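Local coordinates for pectinesterase A (Erwinia chrysanthemi, PDB 2NTP), which hydrolyses the methyl esters of pectin to release methanol, a reaction thought to begin maceration and soft-rotting of plant tissue, at residues 180-194 with 216-230. Sequence-based numbering, arbitrary orientation.
Sequences DGTALFNNCDLVSRY and QKYGLVITNSRVIRE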
loop_
_atom_site.group_PDB
_atom_site.type_symbol
_atom_site.label_atom_id
_atom_site.label_comp_id
_atom_site.label_asym_id
_atom_site.label_seq_id
_atom_site.Cartn_x
_atom_site.Cartn_y
_atom_site.Cartn_z
ATOM N N ASP A 180 -0.365 -0.878 -9.937
ATOM C CA ASP A 180 0.115 -0.315 -11.196
ATOM C C ASP A 180 0.205 1.207 -11.160
ATOM O O ASP A 180 0.505 1.836 -12.172
ATOM C CB ASP A 180 -0.839 -0.726 -12.315
ATOM C CG ASP A 180 -2.257 -0.259 -12.050
ATOM O OD1 ASP A 180 -2.921 -0.831 -11.157
ATOM O OD2 ASP A 180 -2.707 0.688 -12.719
ATOM N N GLY A 181 -0.058 1.797 -9.999
ATOM C CA GLY A 181 -0.041 3.255 -9.864
ATOM C C GLY A 181 1.355 3.848 -9.909
ATOM O O GLY A 181 2.365 3.128 -9.857
ATOM N N THR A 182 1.411 5.168 -10.047
ATOM C CA THR A 182 2.650 5.900 -9.855
ATOM C C THR A 182 2.614 6.346 -8.398
ATOM O O THR A 182 1.841 7.229 -8.032
ATOM C CB THR A 182 2.744 7.119 -10.794
ATOM O OG1 THR A 182 2.731 6.672 -12.161
ATOM C CG2 THR A 182 4.020 7.903 -10.533
ATOM N N ALA A 183 3.423 5.700 -7.566
ATOM C CA ALA A 183 3.391 5.952 -6.136
ATOM C C ALA A 183 4.787 6.289 -5.647
ATOM O O ALA A 183 5.715 5.481 -5.770
ATOM C CB ALA A 183 2.830 4.738 -5.385
ATOM N N LEU A 184 4.926 7.499 -5.114
ATOM C CA LEU A 184 6.200 8.006 -4.615
ATOM C C LEU A 184 6.168 8.026 -3.093
ATOM O O LEU A 184 5.202 8.511 -2.491
ATOM C CB LEU A 184 6.462 9.420 -5.162
ATOM C CG LEU A 184 7.715 10.172 -4.692
ATOM C CD1 LEU A 184 9.002 9.462 -5.149
ATOM C CD2 LEU A 184 7.696 11.607 -5.199
ATOM N N PHE A 185 7.228 7.498 -2.483
ATOM C CA PHE A 185 7.330 7.403 -1.032
ATOM C C PHE A 185 8.584 8.145 -0.609
ATOM O O PHE A 185 9.678 7.845 -1.101
ATOM C CB PHE A 185 7.418 5.933 -0.591
ATOM C CG PHE A 185 6.256 5.092 -1.047
ATOM C CD1 PHE A 185 6.227 4.542 -2.333
ATOM C CD2 PHE A 185 5.180 4.860 -0.194
ATOM C CE1 PHE A 185 5.144 3.778 -2.754
ATOM C CE2 PHE A 185 4.096 4.096 -0.606
ATOM C CZ PHE A 185 4.073 3.557 -1.887
ATOM N N ASN A 186 8.431 9.120 0.279
ATOM C CA ASN A 186 9.583 9.856 0.791
ATOM C C ASN A 186 9.617 9.908 2.310
ATOM O O ASN A 186 8.615 10.230 2.954
ATOM C CB ASN A 186 9.648 11.270 0.215
ATOM C CG ASN A 186 10.924 12.001 0.622
ATOM O OD1 ASN A 186 10.893 12.916 1.443
ATOM N ND2 ASN A 186 12.051 11.560 0.089
ATOM N N ASN A 187 10.781 9.594 2.875
ATOM C CA ASN A 187 10.971 9.598 4.328
ATOM C C ASN A 187 9.965 8.699 5.047
ATOM O O ASN A 187 9.374 9.085 6.059
ATOM C CB ASN A 187 10.954 11.031 4.883
ATOM C CG ASN A 187 11.445 11.109 6.314
ATOM O OD1 ASN A 187 12.388 10.414 6.699
ATOM N ND2 ASN A 187 10.809 11.955 7.112
ATOM N N CYS A 188 9.779 7.499 4.501
ATOM C CA CYS A 188 8.867 6.521 5.077
ATOM C C CYS A 188 9.624 5.380 5.744
ATOM O O CYS A 188 10.740 5.035 5.328
ATOM C CB CYS A 188 7.943 5.962 3.994
ATOM S SG CYS A 188 6.644 7.097 3.453
ATOM N N ASP A 189 9.010 4.799 6.774
ATOM C CA ASP A 189 9.482 3.553 7.359
ATOM C C ASP A 189 8.659 2.415 6.783
ATOM O O ASP A 189 7.445 2.359 6.979
ATOM C CB ASP A 189 9.337 3.568 8.878
ATOM C CG ASP A 189 10.447 4.336 9.569
ATOM O OD1 ASP A 189 11.330 4.872 8.877
ATOM O OD2 ASP A 189 10.428 4.402 10.811
ATOM N N LEU A 190 9.325 1.517 6.071
ATOM C CA LEU A 190 8.663 0.346 5.507
ATOM C C LEU A 190 9.033 -0.846 6.372
ATOM O O LEU A 190 10.201 -1.248 6.422
ATOM C CB LEU A 190 9.075 0.136 4.044
ATOM C CG LEU A 190 8.884 1.336 3.094
ATOM C CD1 LEU A 190 9.257 0.957 1.668
ATOM C CD2 LEU A 190 7.460 1.906 3.134
ATOM N N VAL A 191 8.033 -1.386 7.064
ATOM C CA VAL A 191 8.252 -2.319 8.168
ATOM C C VAL A 191 7.868 -3.749 7.788
ATOM O O VAL A 191 6.687 -4.060 7.628
ATOM C CB VAL A 191 7.484 -1.863 9.446
ATOM C CG1 VAL A 191 7.795 -2.775 10.627
ATOM C CG2 VAL A 191 7.815 -0.399 9.788
ATOM N N SER A 192 8.881 -4.605 7.640
ATOM C CA SER A 192 8.680 -6.023 7.323
ATOM C C SER A 192 8.346 -6.797 8.590
ATOM O O SER A 192 9.104 -6.762 9.570
ATOM C CB SER A 192 9.937 -6.614 6.685
ATOM O OG SER A 192 10.164 -6.089 5.396
ATOM N N ARG A 193 7.231 -7.514 8.554
ATOM C CA ARG A 193 6.684 -8.132 9.757
ATOM C C ARG A 193 7.078 -9.594 9.935
ATOM O O ARG A 193 7.340 -10.323 8.966
ATOM C CB ARG A 193 5.160 -7.958 9.800
ATOM C CG ARG A 193 4.725 -6.490 9.710
ATOM C CD ARG A 193 3.228 -6.326 9.926
ATOM N NE ARG A 193 2.860 -6.379 11.345
ATOM C CZ ARG A 193 1.644 -6.107 11.813
ATOM N NH1 ARG A 193 0.668 -5.767 10.979
ATOM N NH2 ARG A 193 1.406 -6.173 13.120
ATOM N N TYR A 194 7.111 -10.010 11.196
ATOM C CA TYR A 194 7.439 -11.378 11.563
ATOM C C TYR A 194 6.368 -12.367 11.091
ATOM O O TYR A 194 5.168 -12.110 11.221
ATOM C CB TYR A 194 7.618 -11.466 13.078
ATOM C CG TYR A 194 7.839 -12.874 13.577
ATOM C CD1 TYR A 194 9.047 -13.537 13.336
ATOM C CD2 TYR A 194 6.844 -13.546 14.276
ATOM C CE1 TYR A 194 9.255 -14.835 13.786
ATOM C CE2 TYR A 194 7.045 -14.845 14.731
ATOM C CZ TYR A 194 8.251 -15.481 14.479
ATOM O OH TYR A 194 8.460 -16.771 14.925
ATOM N N GLN A 216 4.112 2.881 -19.012
ATOM C CA GLN A 216 4.039 3.864 -17.943
ATOM C C GLN A 216 5.436 4.124 -17.395
ATOM O O GLN A 216 6.151 3.189 -17.030
ATOM C CB GLN A 216 3.105 3.377 -16.833
ATOM C CG GLN A 216 2.899 4.373 -15.707
ATOM C CD GLN A 216 1.817 3.930 -14.749
ATOM O OE1 GLN A 216 0.675 3.708 -15.151
ATOM N NE2 GLN A 216 2.168 3.805 -13.471
ATOM N N LYS A 217 5.814 5.400 -17.341
ATOM C CA LYS A 217 7.178 5.803 -17.002
ATOM C C LYS A 217 7.582 5.454 -15.570
ATOM O O LYS A 217 8.686 4.950 -15.341
ATOM C CB LYS A 217 7.366 7.305 -17.266
ATOM C CG LYS A 217 8.811 7.792 -17.226
ATOM C CD LYS A 217 9.572 7.481 -18.510
ATOM C CE LYS A 217 10.802 8.376 -18.672
ATOM N NZ LYS A 217 11.737 8.330 -17.505
ATOM N N TYR A 218 6.692 5.718 -14.615
ATOM C CA TYR A 218 7.010 5.490 -13.205
ATOM C C TYR A 218 6.002 4.590 -12.506
ATOM O O TYR A 218 4.794 4.723 -12.702
ATOM C CB TYR A 218 7.111 6.821 -12.457
ATOM C CG TYR A 218 8.149 7.757 -13.033
ATOM C CD1 TYR A 218 9.509 7.562 -12.781
ATOM C CD2 TYR A 218 7.773 8.831 -13.832
ATOM C CE1 TYR A 218 10.474 8.417 -13.319
ATOM C CE2 TYR A 218 8.731 9.699 -14.375
ATOM C CZ TYR A 218 10.074 9.482 -14.114
ATOM O OH TYR A 218 11.023 10.333 -14.642
ATOM N N GLY A 219 6.521 3.675 -11.691
ATOM C CA GLY A 219 5.695 2.807 -10.862
ATOM C C GLY A 219 5.894 3.175 -9.407
ATOM O O GLY A 219 5.539 4.278 -8.987
ATOM N N LEU A 220 6.489 2.258 -8.649
ATOM C CA LEU A 220 6.737 2.474 -7.224
ATOM C C LEU A 220 8.135 3.035 -7.039
ATOM O O LEU A 220 9.123 2.388 -7.405
ATOM C CB LEU A 220 6.565 1.167 -6.441
ATOM C CG LEU A 220 5.307 0.350 -6.774
ATOM C CD1 LEU A 220 5.316 -0.969 -6.026
ATOM C CD2 LEU A 220 4.030 1.131 -6.474
ATOM N N VAL A 221 8.210 4.242 -6.483
ATOM C CA VAL A 221 9.484 4.938 -6.300
ATOM C C VAL A 221 9.643 5.274 -4.823
ATOM O O VAL A 221 8.832 6.014 -4.251
ATOM C CB VAL A 221 9.582 6.206 -7.190
ATOM C CG1 VAL A 221 10.947 6.888 -7.025
ATOM C CG2 VAL A 221 9.333 5.854 -8.669
ATOM N N ILE A 222 10.675 4.708 -4.204
ATOM C CA ILE A 222 10.896 4.859 -2.763
ATOM C C ILE A 222 12.182 5.654 -2.526
ATOM O O ILE A 222 13.263 5.223 -2.934
ATOM C CB ILE A 222 10.952 3.479 -2.043
ATOM C CG1 ILE A 222 9.602 2.759 -2.132
ATOM C CG2 ILE A 222 11.325 3.641 -0.567
ATOM C CD1 ILE A 222 9.517 1.725 -3.239
ATOM N N THR A 223 12.056 6.810 -1.878
ATOM C CA THR A 223 13.195 7.724 -1.704
ATOM C C THR A 223 13.420 8.100 -0.242
ATOM O O THR A 223 12.461 8.313 0.506
ATOM C CB THR A 223 13.031 9.039 -2.538
ATOM O OG1 THR A 223 11.914 9.797 -2.055
ATOM C CG2 THR A 223 12.832 8.738 -4.014
ATOM N N ASN A 224 14.691 8.189 0.152
ATOM C CA ASN A 224 15.068 8.714 1.469
ATOM C C ASN A 224 14.306 8.029 2.599
ATOM O O ASN A 224 13.858 8.673 3.551
ATOM C CB ASN A 224 14.852 10.232 1.519
ATOM C CG ASN A 224 15.464 10.956 0.324
ATOM O OD1 ASN A 224 14.781 11.715 -0.377
ATOM N ND2 ASN A 224 16.746 10.726 0.085
ATOM N N SER A 225 14.167 6.712 2.487
ATOM C CA SER A 225 13.340 5.953 3.409
ATOM C C SER A 225 14.150 4.937 4.203
ATOM O O SER A 225 15.376 4.874 4.092
ATOM C CB SER A 225 12.202 5.274 2.639
ATOM O OG SER A 225 11.264 6.244 2.205
ATOM N N ARG A 226 13.453 4.153 5.017
ATOM C CA ARG A 226 14.080 3.162 5.867
ATOM C C ARG A 226 13.302 1.868 5.726
ATOM O O ARG A 226 12.102 1.824 5.996
ATOM C CB ARG A 226 14.094 3.635 7.328
ATOM C CG ARG A 226 15.021 4.840 7.571
ATOM C CD ARG A 226 14.638 5.649 8.808
ATOM N NE ARG A 226 13.292 6.223 8.701
ATOM C CZ ARG A 226 12.960 7.289 7.969
ATOM N NH1 ARG A 226 13.867 7.940 7.250
ATOM N NH2 ARG A 226 11.700 7.703 7.955
ATOM N N VAL A 227 14.002 0.834 5.268
ATOM C CA VAL A 227 13.466 -0.508 5.129
ATOM C C VAL A 227 13.911 -1.287 6.364
ATOM O O VAL A 227 15.086 -1.641 6.507
ATOM C CB VAL A 227 13.956 -1.148 3.804
ATOM C CG1 VAL A 227 13.727 -2.650 3.778
ATOM C CG2 VAL A 227 13.267 -0.474 2.623
ATOM N N ILE A 228 12.965 -1.521 7.270
ATOM C CA ILE A 228 13.290 -2.024 8.606
ATOM C C ILE A 228 12.514 -3.287 8.972
ATOM O O ILE A 228 11.442 -3.552 8.432
ATOM C CB ILE A 228 13.088 -0.938 9.711
ATOM C CG1 ILE A 228 11.614 -0.534 9.843
ATOM C CG2 ILE A 228 13.983 0.296 9.444
ATOM C CD1 ILE A 228 11.332 0.412 11.019
ATOM N N ARG A 229 13.077 -4.062 9.891
ATOM C CA ARG A 229 12.393 -5.236 10.414
ATOM C C ARG A 229 11.586 -4.844 11.640
ATOM O O ARG A 229 12.006 -3.991 12.434
ATOM C CB ARG A 229 13.377 -6.357 10.751
ATOM C CG ARG A 229 14.562 -5.926 11.565
ATOM C CD ARG A 229 15.299 -7.119 12.122
ATOM N NE ARG A 229 16.731 -6.980 11.911
ATOM C CZ ARG A 229 17.442 -7.736 11.082
ATOM N NH1 ARG A 229 16.870 -8.724 10.399
ATOM N NH2 ARG A 229 18.739 -7.521 10.960
ATOM N N GLU A 230 10.422 -5.469 11.773
ATOM C CA GLU A 230 9.514 -5.253 12.890
ATOM C C GLU A 230 10.147 -5.670 14.220
ATOM O O GLU A 230 9.912 -5.052 15.266
ATOM C CB GLU A 230 8.259 -6.076 12.626
ATOM C CG GLU A 230 7.253 -6.103 13.729
ATOM C CD GLU A 230 6.044 -6.911 13.342
ATOM O OE1 GLU A 230 4.972 -6.301 13.191
ATOM O OE2 GLU A 230 6.178 -8.150 13.178
HETATM O O HOH W 1 14.745 11.301 5.171
HETATM O O HOH W 2 3.202 -6.953 15.255
HETATM O O HOH W 3 4.123 -9.967 12.563
#
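F185 and I222 meet inside a right-handed parallel beta-helix, where two successive coils pair in register. Strand 182-186 lies beside 220-223, and strand 189-192 beside 226-229, each pair with axes 4.7 Å apart. Main-chain bonds run along both pairs: N of A183 to O of G219, N of V221 to O of A183, N of F185 to O of V221, then N of L190 to O of R226 and N of I228 to O of L190.

Inside the helix, CG1 of I222 lies beside CB and CD1 of F185, 3.8 Å from CD1 and oblique to the ring. CD1 of L190 touches CG2 of I222 across the bend. I170 of the preceding coil touches both F185 and L190. On the outer face, CD1 of L184 sits between CG1 of V221 and CG2 of T223. With its CG1 anti to the backbone N (chi1 -176°), V191 sets that methyl against CA and CB of E230, while CG2 meets I228.

The turn is polar. ND2 of N186 donates to OG1 of T223 and OD1 of N224, each at 2.8 Å and in its amide plane. OG of S225 accepts from N of C188 and donates to O of T223. R226 bends at chi3 (-62°) and grips OD1 of N187 end-on with NH1 and NH2. Its NE forms a salt bridge with OD1 of D189, but the modelled distance is implausibly short and its detail doubtful. ND2 of N187 holds D167.

At one end, O of Y218 accepts from OG1 of T182 and NE2 of Q216, on opposite faces of its plane. At the other, extended E230 reaches over to the neighbouring coil. OE1 takes NE of R193 at 2.8 Å in a salt bridge, and OE2 takes N of Y194. Main-chain bonds thus join the coils along the strands, with side-chain bonds added at the turn and ends. A183, L220, F185, I222, L190 and V227 form apolar rows inside, and the outer face carries apolar contacts too.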